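Local coordinates for protein thiamine pyrophosphokinase (Saccharomyces cerevisiae, PDB 1IG0) that catalyses the transfer of a pyrophosphate group from ATP to thiamine, yielding thiamine diphosphate and AMP, as the only yeast enzyme able to make this cofactor, at residues I184-L189 with S214-C219; I6-R11 with R289-N294; T115-T120 with K163-L168; I50-F55 with Y76-D81. One frame throughout, in Å; residues are numbered along the deposited sequence.

How the contacts relate
From the N terminus, contact 2 opens first, at residues 6-11, and closes last, at 289-294; its loop spans most of the chain and encloses the other three contacts. Inside it they follow in series without crossing: contact 4 ties the start of helix 52-61 to the end of helix 71-78, contact 3 sets helix 164-175 against edge strand 115-118, and contact 1 pairs strands 184-189 and 216-221 near the centre of the chain. Contacts 1 and 3 reach the same large sheet, their centres about 20 Å apart. Contact 2, with its centre about 48 Å from that of contact 3, joins the N-terminal segment to the vitamin B1 binding domain.

Contact 1. Residues I184-L189 with S214-C219; sequences ISLLAL and SYFKLC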
loop_
_atom_site.group_PDB
_atom_site.type_symbol
_atom_site.label_atom_id
_atom_site.label_comp_id
_atom_site.label_asym_id
_atom_site.label_seq_id
_atom_site.Cartn_x
_atom_site.Cartn_y
_atom_site.Cartn_z
ATOM N N ILE B 184 -8.811 -22.912 -5.536
ATOM C CA ILE B 184 -7.390 -22.709 -5.787
ATOM C C ILE B 184 -6.812 -21.802 -4.710
ATOM O O ILE B 184 -7.081 -20.599 -4.691
ATOM C CB ILE B 184 -7.140 -22.049 -7.161
ATOM C CG1 ILE B 184 -7.683 -22.942 -8.278
ATOM C CG2 ILE B 184 -5.646 -21.811 -7.362
ATOM C CD1 ILE B 184 -7.551 -22.332 -9.668
ATOM N N SER B 185 -6.032 -22.384 -3.805
ATOM C CA SER B 185 -5.403 -21.612 -2.742
ATOM C C SER B 185 -4.212 -20.897 -3.371
ATOM O O SER B 185 -3.232 -21.532 -3.765
ATOM C CB SER B 185 -4.935 -22.531 -1.613
ATOM O OG SER B 185 -4.397 -21.774 -0.543
ATOM N N LEU B 186 -4.305 -19.575 -3.460
ATOM C CA LEU B 186 -3.261 -18.767 -4.078
ATOM C C LEU B 186 -2.515 -17.864 -3.096
ATOM O O LEU B 186 -3.107 -16.984 -2.471
ATOM C CB LEU B 186 -3.884 -17.920 -5.191
ATOM C CG LEU B 186 -3.016 -16.954 -5.996
ATOM C CD1 LEU B 186 -1.959 -17.723 -6.774
ATOM C CD2 LEU B 186 -3.908 -16.155 -6.939
ATOM N N LEU B 187 -1.211 -18.090 -2.967
ATOM C CA LEU B 187 -0.371 -17.290 -2.083
ATOM C C LEU B 187 0.554 -16.471 -2.975
ATOM O O LEU B 187 1.284 -17.027 -3.794
ATOM C CB LEU B 187 0.449 -18.197 -1.160
ATOM C CG LEU B 187 1.233 -17.508 -0.040
ATOM C CD1 LEU B 187 0.269 -16.801 0.906
ATOM C CD2 LEU B 187 2.057 -18.540 0.716
ATOM N N ALA B 188 0.526 -15.151 -2.818
ATOM C CA ALA B 188 1.349 -14.280 -3.650
ATOM C C ALA B 188 2.479 -13.565 -2.919
ATOM O O ALA B 188 2.310 -13.076 -1.801
ATOM C CB ALA B 188 0.463 -13.256 -4.355
ATOM N N LEU B 189 3.631 -13.504 -3.579
ATOM C CA LEU B 189 4.813 -12.842 -3.042
ATOM C C LEU B 189 5.185 -11.663 -3.940
ATOM O O LEU B 189 5.093 -11.757 -5.165
ATOM C CB LEU B 189 5.994 -13.819 -2.987
ATOM C CG LEU B 189 5.920 -15.036 -2.061
ATOM C CD1 LEU B 189 7.113 -15.952 -2.319
ATOM C CD2 LEU B 189 5.904 -14.580 -0.608
ATOM N N SER B 214 -14.547 -16.583 -8.054
ATOM C CA SER B 214 -14.682 -16.947 -6.649
ATOM C C SER B 214 -13.990 -18.225 -6.198
ATOM O O SER B 214 -13.806 -18.424 -4.999
ATOM C CB SER B 214 -16.163 -17.021 -6.267
ATOM O OG SER B 214 -16.824 -18.047 -6.987
ATOM N N TYR B 215 -13.611 -19.094 -7.129
ATOM C CA TYR B 215 -12.935 -20.326 -6.733
ATOM C C TYR B 215 -11.522 -20.040 -6.231
ATOM O O TYR B 215 -10.909 -20.876 -5.564
ATOM C CB TYR B 215 -12.913 -21.329 -7.891
ATOM C CG TYR B 215 -12.485 -20.754 -9.219
ATOM C CD1 TYR B 215 -11.136 -20.640 -9.553
ATOM C CD2 TYR B 215 -13.433 -20.311 -10.142
ATOM C CE1 TYR B 215 -10.742 -20.100 -10.773
ATOM C CE2 TYR B 215 -13.049 -19.766 -11.365
ATOM C CZ TYR B 215 -11.703 -19.664 -11.673
ATOM O OH TYR B 215 -11.318 -19.113 -12.874
ATOM N N PHE B 216 -11.012 -18.852 -6.547
ATOM C CA PHE B 216 -9.685 -18.444 -6.098
ATOM C C PHE B 216 -9.757 -17.981 -4.648
ATOM O O PHE B 216 -10.750 -17.388 -4.224
ATOM C CB PHE B 216 -9.150 -17.267 -6.923
ATOM C CG PHE B 216 -8.450 -17.662 -8.192
ATOM C CD1 PHE B 216 -9.041 -17.429 -9.430
ATOM C CD2 PHE B 216 -7.174 -18.219 -8.152
ATOM C CE1 PHE B 216 -8.370 -17.743 -10.614
ATOM C CE2 PHE B 216 -6.492 -18.538 -9.327
ATOM C CZ PHE B 216 -7.092 -18.298 -10.561
ATOM N N LYS B 217 -8.698 -18.256 -3.899
ATOM C CA LYS B 217 -8.593 -17.836 -2.508
ATOM C C LYS B 217 -7.216 -17.191 -2.427
ATOM O O LYS B 217 -6.218 -17.849 -2.129
ATOM C CB LYS B 217 -8.669 -19.032 -1.560
ATOM C CG LYS B 217 -9.901 -19.904 -1.739
ATOM C CD LYS B 217 -10.016 -20.900 -0.594
ATOM C CE LYS B 217 -8.727 -21.690 -0.420
ATOM N NZ LYS B 217 -8.700 -22.432 0.870
ATOM N N LEU B 218 -7.178 -15.896 -2.714
ATOM C CA LEU B 218 -5.937 -15.138 -2.731
ATOM C C LEU B 218 -5.514 -14.510 -1.410
ATOM O O LEU B 218 -6.328 -13.955 -0.671
ATOM C CB LEU B 218 -6.026 -14.045 -3.801
ATOM C CG LEU B 218 -4.913 -12.993 -3.859
ATOM C CD1 LEU B 218 -3.578 -13.645 -4.188
ATOM C CD2 LEU B 218 -5.267 -11.948 -4.906
ATOM N N CYS B 219 -4.220 -14.597 -1.130
ATOM C CA CYS B 219 -3.651 -14.014 0.076
ATOM C C CYS B 219 -2.234 -13.551 -0.217
ATOM O O CYS B 219 -1.455 -14.272 -0.839
ATOM C CB CYS B 219 -3.619 -15.033 1.218
ATOM S SG CYS B 219 -2.948 -14.376 2.776
#
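Ile184 lies alongside Phe216, both side chains pointing the same way, and its CD1 sits over one face of the phenyl ring while CG2 comes within 3.9 Å of Phe216 CE2. The same CD1 meets Tyr215, whose ring it approaches at a slant, 4.0 Å from CD1 of the tyrosine. Two residues along, on the same sheet face, Leu186 and Leu218 run side by side with CD2 of Leu186 3.7 Å from CD1 of Leu218; in both, CG stands opposite the backbone N across the CA-CB bond (chi1 179° and 171°). Leu186 CD2 also reaches Phe216, so this apolar row is continuous, and helices 126-139 and 196-212 both touch it. The backbones beneath are neighbouring parallel strands, the two ends of a right-handed beta-alpha-beta crossover through helix 196-212 in the catalytic domain. Five N-H to O=C bonds join them, from Ile184 N to Tyr215 O (2.9 Å) through Ala188 N to Cys219 O (2.9 Å). On the other sheet face Ser185, Leu187, Lys217 and Cys219 line up. There the lysine chain, bent at chi3 (-53°), lays CE 4.1 Å from Ser185 CB, and its NZ forms a salt bridge with Glu37.

Contact 2. Residues I6-R11 with R289-N294; sequences IENPER and RFVGDN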
loop_
_atom_site.group_PDB
_atom_site.type_symbol
_atom_site.label_atom_id
_atom_site.label_comp_id
_atom_site.label_asym_id
_atom_site.label_seq_id
_atom_site.Cartn_x
_atom_site.Cartn_y
_atom_site.Cartn_z
ATOM N N ILE B 6 -15.760 -0.469 22.029
ATOM C CA ILE B 6 -15.342 -0.799 23.382
ATOM C C ILE B 6 -13.924 -1.338 23.390
ATOM O O ILE B 6 -13.491 -1.985 22.436
ATOM C CB ILE B 6 -16.267 -1.855 24.018
ATOM C CG1 ILE B 6 -16.146 -3.181 23.263
ATOM C CG2 ILE B 6 -17.706 -1.360 23.997
ATOM C CD1 ILE B 6 -16.887 -4.328 23.920
ATOM N N GLU B 7 -13.201 -1.062 24.468
ATOM C CA GLU B 7 -11.834 -1.535 24.604
ATOM C C GLU B 7 -11.852 -2.751 25.516
ATOM O O GLU B 7 -12.145 -2.644 26.707
ATOM C CB GLU B 7 -10.947 -0.442 25.198
ATOM C CG GLU B 7 -9.468 -0.771 25.154
ATOM C CD GLU B 7 -8.604 0.369 25.645
ATOM O OE1 GLU B 7 -8.776 1.502 25.149
ATOM O OE2 GLU B 7 -7.747 0.129 26.521
ATOM N N ASN B 8 -11.552 -3.909 24.942
ATOM C CA ASN B 8 -11.541 -5.163 25.682
ATOM C C ASN B 8 -10.249 -5.406 26.429
ATOM O O ASN B 8 -9.225 -4.782 26.149
ATOM C CB ASN B 8 -11.720 -6.353 24.731
ATOM C CG ASN B 8 -13.143 -6.541 24.283
ATOM O OD1 ASN B 8 -14.048 -6.672 25.105
ATOM N ND2 ASN B 8 -13.354 -6.572 22.972
ATOM N N PRO B 9 -10.290 -6.313 27.418
ATOM C CA PRO B 9 -9.070 -6.621 28.162
ATOM C C PRO B 9 -8.252 -7.413 27.138
ATOM O O PRO B 9 -8.753 -7.705 26.051
ATOM C CB PRO B 9 -9.576 -7.474 29.324
ATOM C CG PRO B 9 -10.829 -8.104 28.778
ATOM C CD PRO B 9 -11.463 -6.965 28.026
ATOM N N GLU B 10 -7.023 -7.784 27.467
ATOM C CA GLU B 10 -6.185 -8.491 26.502
ATOM C C GLU B 10 -6.687 -9.845 25.993
ATOM O O GLU B 10 -6.332 -10.259 24.887
ATOM C CB GLU B 10 -4.773 -8.642 27.063
ATOM C CG GLU B 10 -3.688 -8.432 26.024
ATOM C CD GLU B 10 -3.897 -7.162 25.213
ATOM O OE1 GLU B 10 -4.101 -6.084 25.810
ATOM O OE2 GLU B 10 -3.854 -7.243 23.970
ATOM N N ARG B 11 -7.504 -10.536 26.780
ATOM C CA ARG B 11 -8.025 -11.835 26.358
ATOM C C ARG B 11 -9.469 -12.090 26.784
ATOM O O ARG B 11 -9.814 -11.959 27.958
ATOM C CB ARG B 11 -7.134 -12.962 26.895
ATOM C CG ARG B 11 -5.766 -13.079 26.229
ATOM C CD ARG B 11 -5.869 -13.723 24.853
ATOM N NE ARG B 11 -4.564 -13.895 24.217
ATOM C CZ ARG B 11 -3.833 -12.902 23.722
ATOM N NH1 ARG B 11 -4.272 -11.652 23.778
ATOM N NH2 ARG B 11 -2.652 -13.158 23.174
ATOM N N ARG B 289 -5.953 -5.501 17.267
ATOM C CA ARG B 289 -5.295 -6.771 17.544
ATOM C C ARG B 289 -6.310 -7.780 18.066
ATOM O O ARG B 289 -7.332 -7.405 18.636
ATOM C CB ARG B 289 -4.175 -6.581 18.576
ATOM C CG ARG B 289 -4.666 -6.481 20.012
ATOM C CD ARG B 289 -3.545 -6.160 20.980
ATOM N NE ARG B 289 -3.099 -4.779 20.846
ATOM C CZ ARG B 289 -2.990 -3.929 21.860
ATOM N NH1 ARG B 289 -3.297 -4.317 23.092
ATOM N NH2 ARG B 289 -2.568 -2.693 21.641
ATOM N N PHE B 290 -6.027 -9.060 17.859
ATOM C CA PHE B 290 -6.912 -10.122 18.321
ATOM C C PHE B 290 -6.807 -10.278 19.839
ATOM O O PHE B 290 -5.712 -10.236 20.400
ATOM C CB PHE B 290 -6.526 -11.457 17.674
ATOM C CG PHE B 290 -6.661 -11.483 16.177
ATOM C CD1 PHE B 290 -5.699 -12.121 15.400
ATOM C CD2 PHE B 290 -7.759 -10.906 15.542
ATOM C CE1 PHE B 290 -5.823 -12.186 14.016
ATOM C CE2 PHE B 290 -7.893 -10.966 14.155
ATOM C CZ PHE B 290 -6.923 -11.608 13.392
ATOM N N VAL B 291 -7.947 -10.451 20.501
ATOM C CA VAL B 291 -7.960 -10.656 21.945
ATOM C C VAL B 291 -8.749 -11.921 22.248
ATOM O O VAL B 291 -8.716 -12.438 23.363
ATOM C CB VAL B 291 -8.584 -9.464 22.706
ATOM C CG1 VAL B 291 -7.710 -8.237 22.532
ATOM C CG2 VAL B 291 -10.000 -9.200 22.213
ATOM N N GLY B 292 -9.466 -12.414 21.241
ATOM C CA GLY B 292 -10.226 -13.635 21.417
ATOM C C GLY B 292 -9.238 -14.769 21.608
ATOM O O GLY B 292 -8.266 -14.877 20.859
ATOM N N ASP B 293 -9.471 -15.603 22.615
ATOM C CA ASP B 293 -8.589 -16.730 22.907
ATOM C C ASP B 293 -8.201 -17.538 21.676
ATOM O O ASP B 293 -7.017 -17.776 21.427
ATOM C CB ASP B 293 -9.253 -17.676 23.912
ATOM C CG ASP B 293 -8.975 -17.299 25.349
ATOM O OD1 ASP B 293 -9.590 -17.918 26.243
ATOM O OD2 ASP B 293 -8.141 -16.399 25.588
ATOM N N ASN B 294 -9.200 -17.952 20.904
ATOM C CA ASN B 294 -8.958 -18.777 19.728
ATOM C C ASN B 294 -9.660 -18.329 18.450
ATOM O O ASN B 294 -9.549 -18.998 17.422
ATOM C CB ASN B 294 -9.382 -20.212 20.025
ATOM C CG ASN B 294 -10.850 -20.311 20.392
ATOM O OD1 ASN B 294 -11.246 -19.968 21.506
ATOM N ND2 ASN B 294 -11.667 -20.760 19.447
#
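A bend at chi2 (49°) turns the Glu10 chain back toward Arg289, whose own chain bends at chi3 (72°) to bring its guanidinium group to the carboxylate. The two side chains cross at about a right angle. Arg289 NH1 donates to the syn side of Glu10 OE2 at 3.1 Å, with the acceptor close to the guanidinium plane, and the other carboxylate oxygen, OE1, pairs with Lys269. The Arg289 side chain lies about 5 Å from bound thiamine, so the salt bridge joins the segment after strand 4-7 to the vitamin B1 binding domain close to that pocket. Farther along, Val291 presses CB to 3.2 Å from Glu10 O, and its CG2 reaches Asn8 CB at 4.2 Å. That Glu10 carbonyl oxygen also receives Arg11 NH1 at 2.7 Å from above its plane. The arginine's aliphatic CD passes 3.6 Å from Asp293 OD2, while its NH2 bonds to Asn245 and the aspartate's OD1 bridges to Lys13.

Contact 3. Residues T115-T120 with K163-L168; sequences TIIKQT and KGIHTL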
loop_
_atom_site.group_PDB
_atom_site.type_symbol
_atom_site.label_atom_id
_atom_site.label_comp_id
_atom_site.label_asym_id
_atom_site.label_seq_id
_atom_site.Cartn_x
_atom_site.Cartn_y
_atom_site.Cartn_z
ATOM N N THR B 115 7.890 -23.628 -18.807
ATOM C CA THR B 115 6.957 -23.200 -19.840
ATOM C C THR B 115 6.866 -21.680 -19.813
ATOM O O THR B 115 6.252 -21.099 -18.919
ATOM C CB THR B 115 5.554 -23.797 -19.623
ATOM O OG1 THR B 115 5.635 -25.228 -19.655
ATOM C CG2 THR B 115 4.598 -23.324 -20.712
ATOM N N ILE B 116 7.493 -21.043 -20.796
ATOM C CA ILE B 116 7.500 -19.590 -20.888
ATOM C C ILE B 116 6.483 -19.124 -21.921
ATOM O O ILE B 116 6.528 -19.536 -23.080
ATOM C CB ILE B 116 8.904 -19.078 -21.268
ATOM C CG1 ILE B 116 9.929 -19.594 -20.251
ATOM C CG2 ILE B 116 8.912 -17.557 -21.297
ATOM C CD1 ILE B 116 11.363 -19.234 -20.570
ATOM N N ILE B 117 5.567 -18.263 -21.489
ATOM C CA ILE B 117 4.515 -17.749 -22.359
ATOM C C ILE B 117 4.590 -16.235 -22.508
ATOM O O ILE B 117 4.585 -15.500 -21.520
ATOM C CB ILE B 117 3.118 -18.116 -21.807
ATOM C CG1 ILE B 117 3.004 -19.635 -21.654
ATOM C CG2 ILE B 117 2.034 -17.587 -22.735
ATOM C CD1 ILE B 117 1.748 -20.084 -20.945
ATOM N N LYS B 118 4.652 -15.779 -23.753
ATOM C CA LYS B 118 4.726 -14.355 -24.043
ATOM C C LYS B 118 3.344 -13.786 -24.363
ATOM O O LYS B 118 2.579 -14.375 -25.127
ATOM C CB LYS B 118 5.685 -14.112 -25.217
ATOM C CG LYS B 118 5.879 -12.649 -25.608
ATOM C CD LYS B 118 7.067 -12.504 -26.556
ATOM C CE LYS B 118 7.272 -11.067 -27.013
ATOM N NZ LYS B 118 6.200 -10.616 -27.939
ATOM N N GLN B 119 3.033 -12.650 -23.747
ATOM C CA GLN B 119 1.766 -11.948 -23.948
ATOM C C GLN B 119 2.121 -10.466 -24.013
ATOM O O GLN B 119 2.591 -9.891 -23.032
ATOM C CB GLN B 119 0.807 -12.223 -22.785
ATOM C CG GLN B 119 0.285 -13.654 -22.744
ATOM C CD GLN B 119 -0.724 -13.940 -23.844
ATOM O OE1 GLN B 119 -1.913 -13.649 -23.704
ATOM N NE2 GLN B 119 -0.249 -14.499 -24.952
ATOM N N THR B 120 1.889 -9.851 -25.168
ATOM C CA THR B 120 2.246 -8.450 -25.380
ATOM C C THR B 120 1.221 -7.375 -25.030
ATOM O O THR B 120 1.574 -6.198 -24.945
ATOM C CB THR B 120 2.658 -8.216 -26.845
ATOM O OG1 THR B 120 1.517 -8.386 -27.695
ATOM C CG2 THR B 120 3.734 -9.206 -27.262
ATOM N N LYS B 163 -3.085 -11.446 -26.743
ATOM C CA LYS B 163 -3.934 -11.695 -25.583
ATOM C C LYS B 163 -4.514 -13.106 -25.555
ATOM O O LYS B 163 -5.590 -13.332 -25.003
ATOM C CB LYS B 163 -5.073 -10.675 -25.582
ATOM C CG LYS B 163 -5.828 -10.631 -26.902
ATOM C CD LYS B 163 -6.809 -9.476 -26.958
ATOM C CE LYS B 163 -7.463 -9.394 -28.328
ATOM N NZ LYS B 163 -8.385 -8.231 -28.435
ATOM N N GLY B 164 -3.793 -14.055 -26.145
ATOM C CA GLY B 164 -4.262 -15.429 -26.185
ATOM C C GLY B 164 -4.725 -16.015 -24.862
ATOM O O GLY B 164 -5.787 -16.638 -24.795
ATOM N N ILE B 165 -3.940 -15.829 -23.806
ATOM C CA ILE B 165 -4.308 -16.369 -22.502
ATOM C C ILE B 165 -5.655 -15.839 -22.020
ATOM O O ILE B 165 -6.429 -16.574 -21.408
ATOM C CB ILE B 165 -3.227 -16.062 -21.437
ATOM C CG1 ILE B 165 -1.929 -16.798 -21.783
ATOM C CG2 ILE B 165 -3.707 -16.501 -20.057
ATOM C CD1 ILE B 165 -2.047 -18.320 -21.759
ATOM N N HIS B 166 -5.939 -14.569 -22.293
ATOM C CA HIS B 166 -7.211 -13.996 -21.874
ATOM C C HIS B 166 -8.342 -14.532 -22.742
ATOM O O HIS B 166 -9.426 -14.830 -22.245
ATOM C CB HIS B 166 -7.197 -12.470 -21.965
ATOM C CG HIS B 166 -8.420 -11.827 -21.386
ATOM N ND1 HIS B 166 -8.674 -11.796 -20.031
ATOM C CD2 HIS B 166 -9.481 -11.226 -21.977
ATOM C CE1 HIS B 166 -9.835 -11.205 -19.812
ATOM N NE2 HIS B 166 -10.346 -10.849 -20.978
ATOM N N THR B 167 -8.092 -14.646 -24.042
ATOM C CA THR B 167 -9.102 -15.159 -24.962
ATOM C C THR B 167 -9.471 -16.589 -24.571
ATOM O O THR B 167 -10.649 -16.944 -24.502
ATOM C CB THR B 167 -8.586 -15.154 -26.418
ATOM O OG1 THR B 167 -8.164 -13.831 -26.771
ATOM C CG2 THR B 167 -9.682 -15.607 -27.376
ATOM N N LEU B 168 -8.454 -17.407 -24.314
ATOM C CA LEU B 168 -8.670 -18.794 -23.920
ATOM C C LEU B 168 -9.378 -18.856 -22.573
ATOM O O LEU B 168 -10.252 -19.694 -22.362
ATOM C CB LEU B 168 -7.337 -19.540 -23.832
ATOM C CG LEU B 168 -6.589 -19.775 -25.146
ATOM C CD1 LEU B 168 -5.247 -20.436 -24.866
ATOM C CD2 LEU B 168 -7.432 -20.650 -26.059
#
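Gln119 and Lys163 mark the closest approach of the two backbones, their CA atoms 5.9 Å apart where the chain leaving strand 115-118 passes the start of helix 164-175. Lys163 holds the N-cap position, and its carbonyl receives Thr167 N in the first turn. Across this helix start comes the Gln119 side chain, bent at chi2 (-72°) so that its amide oxygen faces the first backbone N-H groups. Ile165 N donates to Gln119 OE1 at 3.0 Å, arriving from above the carbonyl plane, about 50° out of it. Gly164 N lies about as near, at 3.1 Å from Gln119 OE1, but at an angle too poor for a bond. The other end of the amide is held as well: NE2 gives one bond to Lys118 O (2.8 Å), nearly in the amide plane, and another to Glu160 O. Bonds at both ends thus fix the amide's rotation and satisfy a polar group that is buried. Ile165 crosses the glutamine at about a right angle, with CG1 3.7 Å from Gln119 CD, and also turns toward the strand, where Ile117 CG2 meets Ile165 CG1 at 4.2 Å. Backed by Ile95 and Ile159, this pair packs the helix's first turn against the edge strand of the alpha-beta-alpha catalytic domain, while Gln119 supplies an oxygen from a distant segment to a helix N terminus.

Contact 4. Residues I50-F55 with Y76-D81; sequences IPRPLF and YDYLDD
Two helix ends meet here: the N terminus of helix 52-61, with Ile50 and Pro51 leading into it, and the C terminus of helix 71-78, where residues 76-81 belong to the catalytic domain. Tyr78 bridges them. With CG opposite its backbone N (chi1 178°), the ring reaches across to the other helix, and its OH donates to Ile50 O at 2.7 Å, from above the carbonyl plane. One ring edge points into Phe55 as an edge-to-face pair, planes at 66°, with CE2 of Tyr78 sitting 3.7 Å above the centre of the phenyl face. Arg52 lies over a face of the tyrosine, the guanidinium and ring planes only 18° apart and CZ 4.9 Å from the ring centroid, a cation-pi arrangement. Its NH1 bonds to Tyr56. The tyrosine is therefore gripped by three different interactions, on its hydroxyl, an edge and a face, which should restrict its rotation, while the arginine's positive charge is probably steadied by the pi cloud beneath it.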
loop_
_atom_site.group_PDB
_atom_site.type_symbol
_atom_site.label_atom_id
_atom_site.label_comp_id
_atom_site.label_asym_id
_atom_site.label_seq_id
_atom_site.Cartn_x
_atom_site.Cartn_y
_atom_site.Cartn_z
ATOM N N ILE B 50 11.744 -12.806 1.658
ATOM C CA ILE B 50 11.270 -13.811 2.601
ATOM C C ILE B 50 12.404 -14.732 3.050
ATOM O O ILE B 50 13.296 -15.059 2.268
ATOM C CB ILE B 50 10.155 -14.674 1.964
ATOM C CG1 ILE B 50 9.554 -15.616 3.007
ATOM C CG2 ILE B 50 10.725 -15.479 0.801
ATOM C CD1 ILE B 50 8.410 -16.471 2.481
ATOM N N PRO B 51 12.396 -15.145 4.328
ATOM C CA PRO B 51 13.440 -16.035 4.839
ATOM C C PRO B 51 13.460 -17.341 4.049
ATOM O O PRO B 51 12.412 -17.843 3.642
ATOM C CB PRO B 51 13.030 -16.241 6.293
ATOM C CG PRO B 51 12.423 -14.920 6.641
ATOM C CD PRO B 51 11.565 -14.631 5.430
ATOM N N ARG B 52 14.654 -17.887 3.840
ATOM C CA ARG B 52 14.807 -19.122 3.080
ATOM C C ARG B 52 14.068 -20.333 3.632
ATOM O O ARG B 52 13.351 -21.012 2.898
ATOM C CB ARG B 52 16.290 -19.457 2.916
ATOM C CG ARG B 52 16.950 -18.657 1.820
ATOM C CD ARG B 52 18.403 -19.017 1.635
ATOM N NE ARG B 52 18.873 -18.507 0.355
ATOM C CZ ARG B 52 18.497 -19.006 -0.815
ATOM N NH1 ARG B 52 17.652 -20.029 -0.854
ATOM N NH2 ARG B 52 18.960 -18.487 -1.944
ATOM N N PRO B 53 14.241 -20.634 4.928
ATOM C CA PRO B 53 13.550 -21.789 5.504
ATOM C C PRO B 53 12.045 -21.732 5.233
ATOM O O PRO B 53 11.417 -22.744 4.920
ATOM C CB PRO B 53 13.875 -21.674 6.988
ATOM C CG PRO B 53 15.238 -21.054 6.977
ATOM C CD PRO B 53 15.075 -19.966 5.943
ATOM N N LEU B 54 11.478 -20.537 5.357
ATOM C CA LEU B 54 10.053 -20.342 5.123
ATOM C C LEU B 54 9.730 -20.534 3.644
ATOM O O LEU B 54 8.746 -21.186 3.293
ATOM C CB LEU B 54 9.631 -18.938 5.565
ATOM C CG LEU B 54 8.133 -18.635 5.461
ATOM C CD1 LEU B 54 7.354 -19.605 6.337
ATOM C CD2 LEU B 54 7.868 -17.201 5.886
ATOM N N PHE B 55 10.564 -19.961 2.781
ATOM C CA PHE B 55 10.371 -20.071 1.340
ATOM C C PHE B 55 10.298 -21.537 0.924
ATOM O O PHE B 55 9.389 -21.945 0.202
ATOM C CB PHE B 55 11.525 -19.391 0.599
ATOM C CG PHE B 55 11.400 -19.448 -0.898
ATOM C CD1 PHE B 55 10.541 -18.586 -1.572
ATOM C CD2 PHE B 55 12.124 -20.381 -1.632
ATOM C CE1 PHE B 55 10.405 -18.652 -2.957
ATOM C CE2 PHE B 55 11.994 -20.455 -3.017
ATOM C CZ PHE B 55 11.133 -19.588 -3.681
ATOM N N TYR B 76 15.565 -16.016 -9.792
ATOM C CA TYR B 76 16.903 -16.389 -10.234
ATOM C C TYR B 76 17.966 -15.828 -9.292
ATOM O O TYR B 76 18.853 -16.554 -8.838
ATOM C CB TYR B 76 17.146 -15.863 -11.650
ATOM C CG TYR B 76 18.472 -16.275 -12.250
ATOM C CD1 TYR B 76 18.667 -17.566 -12.746
ATOM C CD2 TYR B 76 19.534 -15.374 -12.324
ATOM C CE1 TYR B 76 19.886 -17.945 -13.303
ATOM C CE2 TYR B 76 20.755 -15.744 -12.878
ATOM C CZ TYR B 76 20.924 -17.029 -13.365
ATOM O OH TYR B 76 22.131 -17.393 -13.915
ATOM N N ASP B 77 17.877 -14.533 -9.005
ATOM C CA ASP B 77 18.839 -13.881 -8.120
ATOM C C ASP B 77 18.651 -14.300 -6.666
ATOM O O ASP B 77 19.623 -14.494 -5.936
ATOM C CB ASP B 77 18.723 -12.358 -8.225
ATOM C CG ASP B 77 19.047 -11.841 -9.613
ATOM O OD1 ASP B 77 19.966 -12.394 -10.257
ATOM O OD2 ASP B 77 18.395 -10.872 -10.055
ATOM N N TYR B 78 17.397 -14.430 -6.244
ATOM C CA TYR B 78 17.096 -14.825 -4.874
ATOM C C TYR B 78 17.905 -16.057 -4.489
ATOM O O TYR B 78 18.349 -16.190 -3.349
ATOM C CB TYR B 78 15.603 -15.126 -4.725
ATOM C CG TYR B 78 15.202 -15.597 -3.343
ATOM C CD1 TYR B 78 15.378 -14.778 -2.227
ATOM C CD2 TYR B 78 14.639 -16.860 -3.151
ATOM C CE1 TYR B 78 15.004 -15.206 -0.953
ATOM C CE2 TYR B 78 14.261 -17.296 -1.880
ATOM C CZ TYR B 78 14.446 -16.463 -0.787
ATOM O OH TYR B 78 14.072 -16.890 0.468
ATOM N N LEU B 79 18.104 -16.952 -5.449
ATOM C CA LEU B 79 18.853 -18.176 -5.200
ATOM C C LEU B 79 20.244 -18.118 -5.824
ATOM O O LEU B 79 20.768 -19.123 -6.303
ATOM C CB LEU B 79 18.065 -19.375 -5.737
ATOM C CG LEU B 79 16.652 -19.486 -5.146
ATOM C CD1 LEU B 79 15.938 -20.705 -5.702
ATOM C CD2 LEU B 79 16.742 -19.574 -3.631
ATOM N N ASP B 80 20.833 -16.926 -5.797
ATOM C CA ASP B 80 22.165 -16.678 -6.344
ATOM C C ASP B 80 23.186 -17.750 -6.012
ATOM O O ASP B 80 23.969 -18.176 -6.859
ATOM C CB ASP B 80 22.745 -15.371 -5.793
ATOM C CG ASP B 80 22.280 -14.149 -6.542
ATOM O OD1 ASP B 80 22.289 -14.176 -7.789
ATOM O OD2 ASP B 80 21.926 -13.151 -5.880
ATOM N N ASP B 81 23.164 -18.179 -4.761
ATOM C CA ASP B 81 24.151 -19.114 -4.252
ATOM C C ASP B 81 24.173 -20.604 -4.694
ATOM O O ASP B 81 24.984 -20.995 -5.553
ATOM C CB ASP B 81 24.156 -18.962 -2.725
ATOM C CG ASP B 81 24.245 -17.523 -2.312
ATOM O OD1 ASP B 81 24.906 -16.759 -3.067
ATOM O OD2 ASP B 81 23.673 -17.174 -1.253
#